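Local structure of UDP-L-Rhamnose Synthase (Acanthamoeba polyphaga mimivirus, 7JID) at residues M164-E169 with T279-V284; S174-I179 with N225-L230; M192-Q197 with F216-L221. The protein probably makes UDP-L-rhamnose for a giant virus, as an oxidoreductase of the NADP-binding Rossmann superfamily that binds NADP and a UDP-linked deoxysugar. All blocks are in the same frame, centred on the assembly; numbering follows the deposited sequence. Where two conformers were deposited one is given.

In the fold
All three contacts are largely buried, and their chemistry differs with their place in the fold. Interactions 1 and 2 are apolar, without a hydrogen bond between their segments; interaction 3 is a polar junction of the loop after strand 212-215 and the approach to helix 195-207. Interaction 1 shares backbone bonds with the other two: P165 with F175 of interaction 2, I166 with T193 and L195 of interaction 3. Segments 164-169 and 174-179 both touch the UDP-sugar, through backbone N-H and lysine ammonium respectively, whereas 192-197 stands one layer back. Helices 277-287 and 224-234 supply one partner each to interactions 1 and 2. Along the chain, interaction 3 is nested inside both others.

Interaction 1: M164-E169 with T279-V284; sequences MPITIE and TGIREV. With AWU ([[(2~{R},3~{S},4~{R},5~{R})-5-[2,4-bis(oxidanylidene)pyrimidin-1-yl]-3,4-bis(oxidanyl)oxolan-2-yl]methoxy-oxidanyl-phosphoryl] [(2~{R},3~{R},4~{R},5~{R},6~{S})-6-methyl-3,4,5-tris(oxidanyl)oxan-2-yl] hydrogen phosphate), chain C.
The T167 carbonyl brings its O to 4.3 Å from V284 CG1, and the P165 ring, at the far end of the loop, sets CD 3.6 Å from O2' of AWU. A third flat group, the carbonyl of E169, takes T167 OG1 in its own plane at 2.7 Å, a bond within the loop made by a side chain whose CB points away from the helix. Branched aliphatic side chains do the rest. I166 divides its work: CG1, anti to the carbonyl carbon (chi1 -68°), carries CD1 out to I281, while CG2 turns to V284 CG1 at 4.0 Å. Methyl meets methyl in the first of these, I166 CD1 to I281 CD1 being only 3.4 Å, tighter than usual for two carbons, and the side chains cross at about a right angle. V284 uses both branches, its CG2 resting 4.0 Å from I168 CG1. Behind I166, helix 175-181 supplies F175 and I176 to the same apolar layer. Beside P165, the M164 N-H points almost straight at the sugar hydroxyl O3' of AWU (2.9 Å, 164°), with a weak, bent second bond to O2'. A loop that follows a Rossmann strand, binds a sugar hydroxyl through its backbone N-H and leans on a C-terminal helix is consistent with the substrate side of an RmlD-like reductase.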
loop_
_atom_site.group_PDB
_atom_site.type_symbol
_atom_site.label_atom_id
_atom_site.label_comp_id
_atom_site.label_asym_id
_atom_site.label_seq_id
_atom_site.Cartn_x
_atom_site.Cartn_y
_atom_site.Cartn_z
ATOM N N MET A 164 -19.395 4.429 8.444
ATOM C CA MET A 164 -20.835 4.451 8.067
ATOM C C MET A 164 -21.407 5.858 8.238
ATOM O O MET A 164 -22.428 6.099 8.919
ATOM C CB MET A 164 -21.609 3.471 8.944
ATOM C CG MET A 164 -21.018 2.073 8.785
ATOM S SD MET A 164 -21.693 0.885 9.925
ATOM C CE MET A 164 -21.083 -0.633 9.200
ATOM N N PRO A 165 -20.783 6.875 7.594
ATOM C CA PRO A 165 -21.205 8.244 7.828
ATOM C C PRO A 165 -22.652 8.540 7.423
ATOM O O PRO A 165 -23.139 8.011 6.413
ATOM C CB PRO A 165 -20.275 9.092 6.961
ATOM C CG PRO A 165 -19.630 8.133 6.009
ATOM C CD PRO A 165 -19.609 6.778 6.717
ATOM N N ILE A 166 -23.337 9.329 8.265
ATOM C CA ILE A 166 -24.776 9.691 8.154
ATOM C C ILE A 166 -24.911 11.213 8.067
ATOM O O ILE A 166 -24.168 11.897 8.761
ATOM C CB ILE A 166 -25.534 9.157 9.369
ATOM C CG1 ILE A 166 -25.600 7.624 9.392
ATOM C CG2 ILE A 166 -26.933 9.760 9.474
ATOM C CD1 ILE A 166 -25.865 7.074 10.760
ATOM N N THR A 167 -25.750 11.692 7.171
ATOM C CA THR A 167 -26.186 13.105 7.169
ATOM C C THR A 167 -27.701 13.172 7.292
ATOM O O THR A 167 -28.382 12.207 6.872
ATOM C CB THR A 167 -25.683 13.826 5.913
ATOM O OG1 THR A 167 -26.128 13.093 4.763
ATOM C CG2 THR A 167 -24.179 14.009 5.937
ATOM N N ILE A 168 -28.194 14.276 7.836
ATOM C CA ILE A 168 -29.644 14.603 7.893
ATOM C C ILE A 168 -30.140 14.690 6.451
ATOM O O ILE A 168 -31.129 14.032 6.119
ATOM C CB ILE A 168 -29.879 15.911 8.665
ATOM C CG1 ILE A 168 -29.427 15.809 10.122
ATOM C CG2 ILE A 168 -31.332 16.338 8.508
ATOM C CD1 ILE A 168 -29.121 17.159 10.775
ATOM N N GLU A 169 -29.419 15.419 5.617
ATOM C CA GLU A 169 -29.778 15.507 4.175
ATOM C C GLU A 169 -29.586 14.119 3.545
ATOM O O GLU A 169 -28.520 13.565 3.716
ATOM C CB GLU A 169 -28.904 16.546 3.470
ATOM C CG GLU A 169 -29.444 16.916 2.095
ATOM C CD GLU A 169 -28.597 17.889 1.291
ATOM O OE1 GLU A 169 -27.688 18.511 1.866
ATOM O OE2 GLU A 169 -28.846 18.011 0.096
ATOM N N THR A 279 -29.211 8.703 20.644
ATOM C CA THR A 279 -29.667 10.107 20.832
ATOM C C THR A 279 -29.429 10.861 19.525
ATOM O O THR A 279 -30.376 11.523 19.043
ATOM C CB THR A 279 -28.980 10.790 22.009
ATOM O OG1 THR A 279 -29.196 10.040 23.210
ATOM C CG2 THR A 279 -29.467 12.208 22.190
ATOM N N GLY A 280 -28.245 10.713 18.920
ATOM C CA GLY A 280 -27.918 11.441 17.693
ATOM C C GLY A 280 -28.779 11.006 16.539
ATOM O O GLY A 280 -29.241 11.869 15.775
ATOM N N ILE A 281 -29.032 9.708 16.349
ATOM C CA ILE A 281 -29.878 9.193 15.234
ATOM C C ILE A 281 -31.312 9.666 15.470
ATOM O O ILE A 281 -31.972 10.034 14.477
ATOM C CB ILE A 281 -29.839 7.652 15.146
ATOM C CG1 ILE A 281 -28.468 7.148 14.709
ATOM C CG2 ILE A 281 -30.928 7.128 14.212
ATOM C CD1 ILE A 281 -28.092 7.519 13.319
ATOM N N ARG A 282 -31.817 9.576 16.693
ATOM C CA ARG A 282 -33.186 10.079 16.977
ATOM C C ARG A 282 -33.292 11.515 16.464
ATOM O O ARG A 282 -34.294 11.840 15.775
ATOM C CB ARG A 282 -33.492 10.062 18.474
ATOM C CG ARG A 282 -34.874 10.610 18.808
ATOM C CD ARG A 282 -35.265 10.319 20.239
ATOM N NE ARG A 282 -34.986 8.935 20.611
ATOM C CZ ARG A 282 -34.005 8.523 21.402
ATOM N NH1 ARG A 282 -33.879 7.238 21.657
ATOM N NH2 ARG A 282 -33.174 9.387 21.953
ATOM N N GLU A 283 -32.291 12.324 16.777
ATOM C CA GLU A 283 -32.254 13.751 16.358
ATOM C C GLU A 283 -32.280 13.789 14.835
ATOM O O GLU A 283 -33.168 14.486 14.266
ATOM C CB GLU A 283 -31.099 14.513 17.013
ATOM C CG GLU A 283 -30.964 15.943 16.485
ATOM C CD GLU A 283 -29.935 16.840 17.164
ATOM O OE1 GLU A 283 -29.490 16.515 18.281
ATOM O OE2 GLU A 283 -29.566 17.874 16.561
ATOM N N VAL A 284 -31.373 13.069 14.161
ATOM C CA VAL A 284 -31.262 13.060 12.673
ATOM C C VAL A 284 -32.592 12.670 12.052
ATOM O O VAL A 284 -33.042 13.374 11.114
ATOM C CB VAL A 284 -30.115 12.126 12.216
ATOM C CG1 VAL A 284 -30.146 11.750 10.735
ATOM C CG2 VAL A 284 -28.786 12.761 12.561
HETATM P PA AWU C . -22.507 -0.418 1.671
HETATM O O1A AWU C . -22.042 -1.563 0.854
HETATM O O2A AWU C . -23.613 0.463 1.116
HETATM O O3A AWU C . -21.424 0.750 2.020
HETATM P PB AWU C . -19.783 0.596 2.065
HETATM O O1B AWU C . -19.260 -0.586 2.919
HETATM O O2B AWU C . -19.251 0.764 0.625
HETATM O O3B AWU C . -19.492 1.912 2.927
HETATM C "C5'" AWU C . -16.380 3.716 3.377
HETATM O "O5'" AWU C . -17.689 3.360 2.975
HETATM C "C4'" AWU C . -16.368 4.013 4.866
HETATM O "O4'" AWU C . -15.024 4.212 5.360
HETATM C "C3'" AWU C . -16.968 2.853 5.591
HETATM O "O3'" AWU C . -17.217 3.255 6.912
HETATM C "C2'" AWU C . -18.326 2.436 5.037
HETATM C "C1'" AWU C . -18.309 2.304 3.579
HETATM N N1 AWU C . -26.133 -3.643 3.516
HETATM C C2 AWU C . -27.339 -4.296 3.697
HETATM O O2 AWU C . -27.887 -4.296 4.819
HETATM N N3 AWU C . -27.971 -4.814 2.596
HETATM C C4 AWU C . -27.380 -4.836 1.372
HETATM O O4 AWU C . -28.053 -5.320 0.388
HETATM C C5 AWU C . -26.173 -4.159 1.188
HETATM C C6 AWU C . -25.495 -3.652 2.291
HETATM C C1C AWU C . -25.418 -3.045 4.680
HETATM C C2C AWU C . -23.938 -3.397 4.834
HETATM C C3C AWU C . -23.395 -2.150 5.578
HETATM C C4C AWU C . -24.273 -1.074 5.027
HETATM C C5C AWU C . -23.611 -0.134 4.042
HETATM C "C6'" AWU C . -16.038 4.942 2.531
HETATM O "O2'" AWU C . -19.230 3.494 5.276
HETATM O O2C AWU C . -23.831 -4.557 5.620
HETATM O O3C AWU C . -23.675 -2.228 6.964
HETATM O O4C AWU C . -25.348 -1.680 4.322
HETATM O O5C AWU C . -22.951 -0.970 3.064
#

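Interaction 2: S174-I179 with N225-L230; sequences SFITKI and NEILSL. With AWU ([[(2~{R},3~{S},4~{R},5~{R})-5-[2,4-bis(oxidanylidene)pyrimidin-1-yl]-3,4-bis(oxidanyl)oxolan-2-yl]methoxy-oxidanyl-phosphoryl] [(2~{R},3~{R},4~{R},5~{R},6~{S})-6-methyl-3,4,5-tris(oxidanyl)oxan-2-yl] hydrogen phosphate), chain C.
I227 reaches F175, I176 and I179 from across the gap between two helices, and here the packing is close. Its CD1 comes within 3.7 Å of F175 CE2, approaching the ring obliquely, while its other branch, CG2, lies 4.0 Å from I176 CG1 and nearly as close to I179 CD1. I179 then extends the row: CD1 sits 4.0 Å from L228 CG. Its CG1 occupies the crowded position between backbone N and carbonyl carbon (chi1 67°), which sends CG2 the other way, over one face of F175 and offset toward the rim. Separately, F175 CE1 meets the ribose carbon C4C of AWU at 3.7 Å, obliquely to the ring. This is a helix-helix packing in which short segments cross at -84°, with axes 11.0 Å apart; so steep a crossing limits the contact to a single patch. From the ligand side of helix 175-181 K178, its chain bent at chi3, delivers NZ to the bridging oxygen O3A (2.8 Å) and to O2A (3.1 Å), two hydrogen bonds to the diphosphate. Away from the patch the surfaces part, and T177, E226 and S229 are partly exposed. There polar bonds run within or beside each helix: S229 OG and S229 N reach the N225 carbonyl O from opposite faces of its plane, and T177 OG1 is engaged by Q170 and N171.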
loop_
_atom_site.group_PDB
_atom_site.type_symbol
_atom_site.label_atom_id
_atom_site.label_comp_id
_atom_site.label_asym_id
_atom_site.label_seq_id
_atom_site.Cartn_x
_atom_site.Cartn_y
_atom_site.Cartn_z
ATOM N N SER A 174 -24.825 8.593 1.974
ATOM C CA SER A 174 -25.268 8.593 3.387
ATOM C C SER A 174 -25.801 7.214 3.787
ATOM O O SER A 174 -26.614 6.621 3.075
ATOM C CB SER A 174 -26.285 9.645 3.666
ATOM O OG SER A 174 -26.751 9.548 4.994
ATOM N N PHE A 175 -25.330 6.688 4.910
ATOM C CA PHE A 175 -25.677 5.311 5.353
ATOM C C PHE A 175 -27.201 5.136 5.394
ATOM O O PHE A 175 -27.679 4.081 4.983
ATOM C CB PHE A 175 -25.031 5.046 6.715
ATOM C CG PHE A 175 -25.325 3.711 7.328
ATOM C CD1 PHE A 175 -24.478 2.638 7.090
ATOM C CD2 PHE A 175 -26.412 3.560 8.179
ATOM C CE1 PHE A 175 -24.731 1.430 7.720
ATOM C CE2 PHE A 175 -26.693 2.323 8.762
ATOM C CZ PHE A 175 -25.845 1.275 8.526
ATOM N N ILE A 176 -27.951 6.090 5.942
ATOM C CA ILE A 176 -29.426 5.963 6.084
ATOM C C ILE A 176 -30.040 5.925 4.683
ATOM O O ILE A 176 -30.884 5.021 4.438
ATOM C CB ILE A 176 -30.019 7.073 6.955
ATOM C CG1 ILE A 176 -29.519 6.947 8.395
ATOM C CG2 ILE A 176 -31.534 7.075 6.852
ATOM C CD1 ILE A 176 -30.165 7.896 9.385
ATOM N N THR A 177 -29.624 6.810 3.779
ATOM C CA THR A 177 -30.150 6.768 2.378
ATOM C C THR A 177 -29.920 5.367 1.809
ATOM O O THR A 177 -30.841 4.772 1.155
ATOM C CB THR A 177 -29.506 7.829 1.482
ATOM O OG1 THR A 177 -29.576 9.051 2.214
ATOM C CG2 THR A 177 -30.218 7.945 0.149
ATOM N N LYS A 178 -28.712 4.862 1.976
ATOM C CA LYS A 178 -28.358 3.542 1.415
ATOM C C LYS A 178 -29.270 2.479 2.018
ATOM O O LYS A 178 -29.869 1.720 1.218
ATOM C CB LYS A 178 -26.856 3.267 1.604
ATOM C CG LYS A 178 -26.029 4.126 0.658
ATOM C CD LYS A 178 -24.627 3.690 0.424
ATOM C CE LYS A 178 -23.819 3.820 1.677
ATOM N NZ LYS A 178 -22.460 3.266 1.474
ATOM N N ILE A 179 -29.414 2.399 3.346
ATOM C CA ILE A 179 -30.128 1.218 3.911
ATOM C C ILE A 179 -31.623 1.327 3.586
ATOM O O ILE A 179 -32.234 0.263 3.400
ATOM C CB ILE A 179 -29.817 0.962 5.395
ATOM C CG1 ILE A 179 -30.352 2.058 6.321
ATOM C CG2 ILE A 179 -28.332 0.699 5.542
ATOM C CD1 ILE A 179 -30.370 1.666 7.781
ATOM N N ASN A 225 -31.535 -2.177 12.183
ATOM C CA ASN A 225 -32.930 -2.331 12.628
ATOM C C ASN A 225 -33.321 -1.190 13.542
ATOM O O ASN A 225 -34.462 -0.723 13.434
ATOM C CB ASN A 225 -33.138 -3.683 13.287
ATOM C CG ASN A 225 -33.259 -4.828 12.313
ATOM O OD1 ASN A 225 -33.274 -4.649 11.099
ATOM N ND2 ASN A 225 -33.277 -6.020 12.883
ATOM N N GLU A 226 -32.445 -0.748 14.440
ATOM C CA GLU A 226 -32.839 0.357 15.351
ATOM C C GLU A 226 -33.102 1.630 14.529
ATOM O O GLU A 226 -34.069 2.360 14.818
ATOM C CB GLU A 226 -31.787 0.668 16.409
ATOM C CG GLU A 226 -31.705 -0.338 17.525
ATOM C CD GLU A 226 -30.498 -0.095 18.395
ATOM O OE1 GLU A 226 -29.415 -0.227 17.862
ATOM O OE2 GLU A 226 -30.652 0.216 19.585
ATOM N N ILE A 227 -32.280 1.898 13.508
ATOM C CA ILE A 227 -32.418 3.095 12.644
ATOM C C ILE A 227 -33.719 3.001 11.842
ATOM O O ILE A 227 -34.501 3.969 11.888
ATOM C CB ILE A 227 -31.221 3.271 11.694
ATOM C CG1 ILE A 227 -29.958 3.571 12.487
ATOM C CG2 ILE A 227 -31.535 4.384 10.682
ATOM C CD1 ILE A 227 -28.732 3.407 11.653
ATOM N N LEU A 228 -33.999 1.864 11.227
ATOM C CA LEU A 228 -35.213 1.750 10.384
ATOM C C LEU A 228 -36.422 1.837 11.315
ATOM O O LEU A 228 -37.406 2.382 10.891
ATOM C CB LEU A 228 -35.182 0.462 9.567
ATOM C CG LEU A 228 -34.113 0.495 8.485
ATOM C CD1 LEU A 228 -33.846 -0.895 7.947
ATOM C CD2 LEU A 228 -34.481 1.476 7.377
ATOM N N SER A 229 -36.346 1.224 12.492
ATOM C CA SER A 229 -37.436 1.316 13.516
ATOM C C SER A 229 -37.707 2.791 13.903
ATOM O O SER A 229 -38.889 3.175 14.041
ATOM C CB SER A 229 -37.151 0.442 14.696
ATOM O OG SER A 229 -37.185 -0.928 14.347
ATOM N N LEU A 230 -36.689 3.641 14.078
ATOM C CA LEU A 230 -36.951 5.079 14.356
ATOM C C LEU A 230 -37.636 5.755 13.180
ATOM O O LEU A 230 -38.542 6.566 13.408
ATOM C CB LEU A 230 -35.651 5.786 14.672
ATOM C CG LEU A 230 -35.078 5.491 16.046
ATOM C CD1 LEU A 230 -33.665 6.035 16.142
ATOM C CD2 LEU A 230 -35.974 6.085 17.140
HETATM P PA AWU C . -22.507 -0.418 1.671
HETATM O O1A AWU C . -22.042 -1.563 0.854
HETATM O O2A AWU C . -23.613 0.463 1.116
HETATM O O3A AWU C . -21.424 0.750 2.020
HETATM P PB AWU C . -19.783 0.596 2.065
HETATM O O1B AWU C . -19.260 -0.586 2.919
HETATM O O2B AWU C . -19.251 0.764 0.625
HETATM O O3B AWU C . -19.492 1.912 2.927
HETATM C "C5'" AWU C . -16.380 3.716 3.377
HETATM O "O5'" AWU C . -17.689 3.360 2.975
HETATM C "C4'" AWU C . -16.368 4.013 4.866
HETATM O "O4'" AWU C . -15.024 4.212 5.360
HETATM C "C3'" AWU C . -16.968 2.853 5.591
HETATM O "O3'" AWU C . -17.217 3.255 6.912
HETATM C "C2'" AWU C . -18.326 2.436 5.037
HETATM C "C1'" AWU C . -18.309 2.304 3.579
HETATM N N1 AWU C . -26.133 -3.643 3.516
HETATM C C2 AWU C . -27.339 -4.296 3.697
HETATM O O2 AWU C . -27.887 -4.296 4.819
HETATM N N3 AWU C . -27.971 -4.814 2.596
HETATM C C4 AWU C . -27.380 -4.836 1.372
HETATM O O4 AWU C . -28.053 -5.320 0.388
HETATM C C5 AWU C . -26.173 -4.159 1.188
HETATM C C6 AWU C . -25.495 -3.652 2.291
HETATM C C1C AWU C . -25.418 -3.045 4.680
HETATM C C2C AWU C . -23.938 -3.397 4.834
HETATM C C3C AWU C . -23.395 -2.150 5.578
HETATM C C4C AWU C . -24.273 -1.074 5.027
HETATM C C5C AWU C . -23.611 -0.134 4.042
HETATM C "C6'" AWU C . -16.038 4.942 2.531
HETATM O "O2'" AWU C . -19.230 3.494 5.276
HETATM O O2C AWU C . -23.831 -4.557 5.620
HETATM O O3C AWU C . -23.675 -2.228 6.964
HETATM O O4C AWU C . -25.348 -1.680 4.322
HETATM O O5C AWU C . -22.951 -0.970 3.064
#

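Interaction 3: M192-Q197 with F216-L221; sequences MTILDQ and FTNPGL
N218 grips the other segment at three points, one from its backbone and two from its side-chain amide. Its N-H gives a bond to M192 O (2.9 Å), somewhat bent and tilted from the carbonyl plane. The amide then divides between partners: OD1 receives the I194 N-H at 2.9 Å, nearly along the C=O axis, and ND2 donates to Q197 OE1, also at 2.9 Å. With CG anti to the carbonyl carbon (chi1 -68°), the amide is carried from its own loop across to the start of helix 195-207. The two amide planes stand 72° apart, yet OE1 lies close to the plane of the N218 amide, where its N-H can point. I194 CG1 also lies 3.6 Å from N218 OD1, alongside the amide. One step along the chain, T193 OG1 donates to F216 O at 2.7 Å, and T217 crosses T193 at about a right angle, its CG2 3.4 Å from T193 OG1. A water accepts from M192 N at 2.8 Å and lies within hydrogen-bonding distance of N218 O and G220 O, so it bridges the segments where the direct bonds end.

Farther out, P275 O and R163 N add to these bonds, the first accepting from N218 ND2 and the second donating to T193 OG1. F216 is bonded through its backbone to R161 of the neighbouring sheet strand, and its ring packs on helix 195-207.

Because OD1 accepts and ND2 donates to different partners, the orientation of the N218 amide is fixed, while its backbone N-H ties down the loop; M192 O, I194 N, T193 OG1 and the N218 amide are all met by hydrogen bonds between neutral partners.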
loop_
_atom_site.group_PDB
_atom_site.type_symbol
_atom_site.label_atom_id
_atom_site.label_comp_id
_atom_site.label_asym_id
_atom_site.label_seq_id
_atom_site.Cartn_x
_atom_site.Cartn_y
_atom_site.Cartn_z
ATOM N N MET A 192 -20.924 4.322 14.326
ATOM C CA MET A 192 -21.217 5.149 13.135
ATOM C C MET A 192 -20.949 6.616 13.449
ATOM O O MET A 192 -20.916 6.960 14.591
ATOM C CB MET A 192 -22.652 4.979 12.625
ATOM C CG MET A 192 -23.149 3.563 12.682
ATOM S SD MET A 192 -24.656 3.383 11.698
ATOM C CE MET A 192 -24.993 1.610 11.917
ATOM N N THR A 193 -20.813 7.412 12.401
ATOM C CA THR A 193 -20.431 8.843 12.459
ATOM C C THR A 193 -21.572 9.685 11.912
ATOM O O THR A 193 -21.866 9.572 10.725
ATOM C CB THR A 193 -19.174 9.099 11.630
ATOM O OG1 THR A 193 -18.092 8.307 12.123
ATOM C CG2 THR A 193 -18.713 10.540 11.717
ATOM N N ILE A 194 -22.187 10.530 12.761
ATOM C CA ILE A 194 -23.163 11.527 12.284
ATOM C C ILE A 194 -22.398 12.788 11.875
ATOM O O ILE A 194 -21.855 13.463 12.746
ATOM C CB ILE A 194 -24.264 11.819 13.311
ATOM C CG1 ILE A 194 -25.027 10.520 13.649
ATOM C CG2 ILE A 194 -25.170 12.887 12.715
ATOM C CD1 ILE A 194 -25.984 10.680 14.755
ATOM N N LEU A 195 -22.267 13.014 10.570
ATOM C CA LEU A 195 -21.356 14.072 10.072
ATOM C C LEU A 195 -21.887 15.445 10.483
ATOM O O LEU A 195 -21.062 16.296 10.773
ATOM C CB LEU A 195 -21.212 13.962 8.547
ATOM C CG LEU A 195 -20.366 12.800 8.051
ATOM C CD1 LEU A 195 -20.380 12.757 6.535
ATOM C CD2 LEU A 195 -18.938 12.877 8.567
ATOM N N ASP A 196 -23.205 15.643 10.550
ATOM C CA ASP A 196 -23.744 16.959 10.972
ATOM C C ASP A 196 -23.213 17.320 12.366
ATOM O O ASP A 196 -22.896 18.467 12.609
ATOM C CB ASP A 196 -25.262 16.990 10.905
ATOM C CG ASP A 196 -25.782 16.603 9.551
ATOM O OD1 ASP A 196 -26.070 17.521 8.749
ATOM O OD2 ASP A 196 -25.919 15.392 9.285
ATOM N N GLN A 197 -23.082 16.335 13.246
ATOM C CA GLN A 197 -22.625 16.517 14.631
ATOM C C GLN A 197 -21.103 16.561 14.717
ATOM O O GLN A 197 -20.566 17.300 15.591
ATOM C CB GLN A 197 -23.236 15.410 15.497
ATOM C CG GLN A 197 -24.728 15.606 15.646
ATOM C CD GLN A 197 -25.434 14.396 16.202
ATOM O OE1 GLN A 197 -24.789 13.517 16.769
ATOM N NE2 GLN A 197 -26.753 14.369 16.030
ATOM N N PHE A 216 -13.531 8.144 15.539
ATOM C CA PHE A 216 -14.285 9.362 15.216
ATOM C C PHE A 216 -15.700 8.952 14.819
ATOM O O PHE A 216 -16.229 9.398 13.807
ATOM C CB PHE A 216 -13.549 10.186 14.176
ATOM C CG PHE A 216 -13.875 11.636 14.340
ATOM C CD1 PHE A 216 -13.345 12.355 15.394
ATOM C CD2 PHE A 216 -14.611 12.287 13.376
ATOM C CE1 PHE A 216 -13.629 13.718 15.495
ATOM C CE2 PHE A 216 -14.918 13.630 13.501
ATOM C CZ PHE A 216 -14.383 14.341 14.549
ATOM N N THR A 217 -16.298 8.158 15.695
ATOM C CA THR A 217 -17.724 7.780 15.651
ATOM C C THR A 217 -18.440 8.348 16.884
ATOM O O THR A 217 -17.794 8.589 17.926
ATOM C CB THR A 217 -17.861 6.259 15.580
ATOM O OG1 THR A 217 -17.056 5.742 16.635
ATOM C CG2 THR A 217 -17.418 5.690 14.244
ATOM N N ASN A 218 -19.758 8.518 16.812
ATOM C CA ASN A 218 -20.567 8.881 18.001
ATOM C C ASN A 218 -20.426 7.745 19.003
ATOM O O ASN A 218 -20.292 6.571 18.612
ATOM C CB ASN A 218 -22.043 9.079 17.685
ATOM C CG ASN A 218 -22.384 10.279 16.816
ATOM O OD1 ASN A 218 -22.058 10.327 15.628
ATOM N ND2 ASN A 218 -23.031 11.258 17.441
ATOM N N PRO A 219 -20.361 8.064 20.299
ATOM C CA PRO A 219 -20.248 7.000 21.294
ATOM C C PRO A 219 -21.355 5.943 21.153
ATOM O O PRO A 219 -22.522 6.308 20.889
ATOM C CB PRO A 219 -20.311 7.740 22.613
ATOM C CG PRO A 219 -19.665 9.051 22.281
ATOM C CD PRO A 219 -20.180 9.415 20.877
ATOM N N GLY A 220 -20.977 4.678 21.345
ATOM C CA GLY A 220 -21.937 3.572 21.405
ATOM C C GLY A 220 -22.276 2.969 20.052
ATOM O O GLY A 220 -21.627 3.242 19.025
ATOM N N LEU A 221 -23.197 2.017 20.099
ATOM C CA LEU A 221 -23.603 1.163 18.969
ATOM C C LEU A 221 -25.046 1.368 18.597
ATOM O O LEU A 221 -25.892 1.556 19.495
ATOM C CB LEU A 221 -23.396 -0.292 19.402
ATOM C CG LEU A 221 -21.961 -0.747 19.614
ATOM C CD1 LEU A 221 -21.956 -2.163 20.202
ATOM C CD2 LEU A 221 -21.149 -0.649 18.314
HETATM O O HOH W 1 -21.776 4.933 16.878
#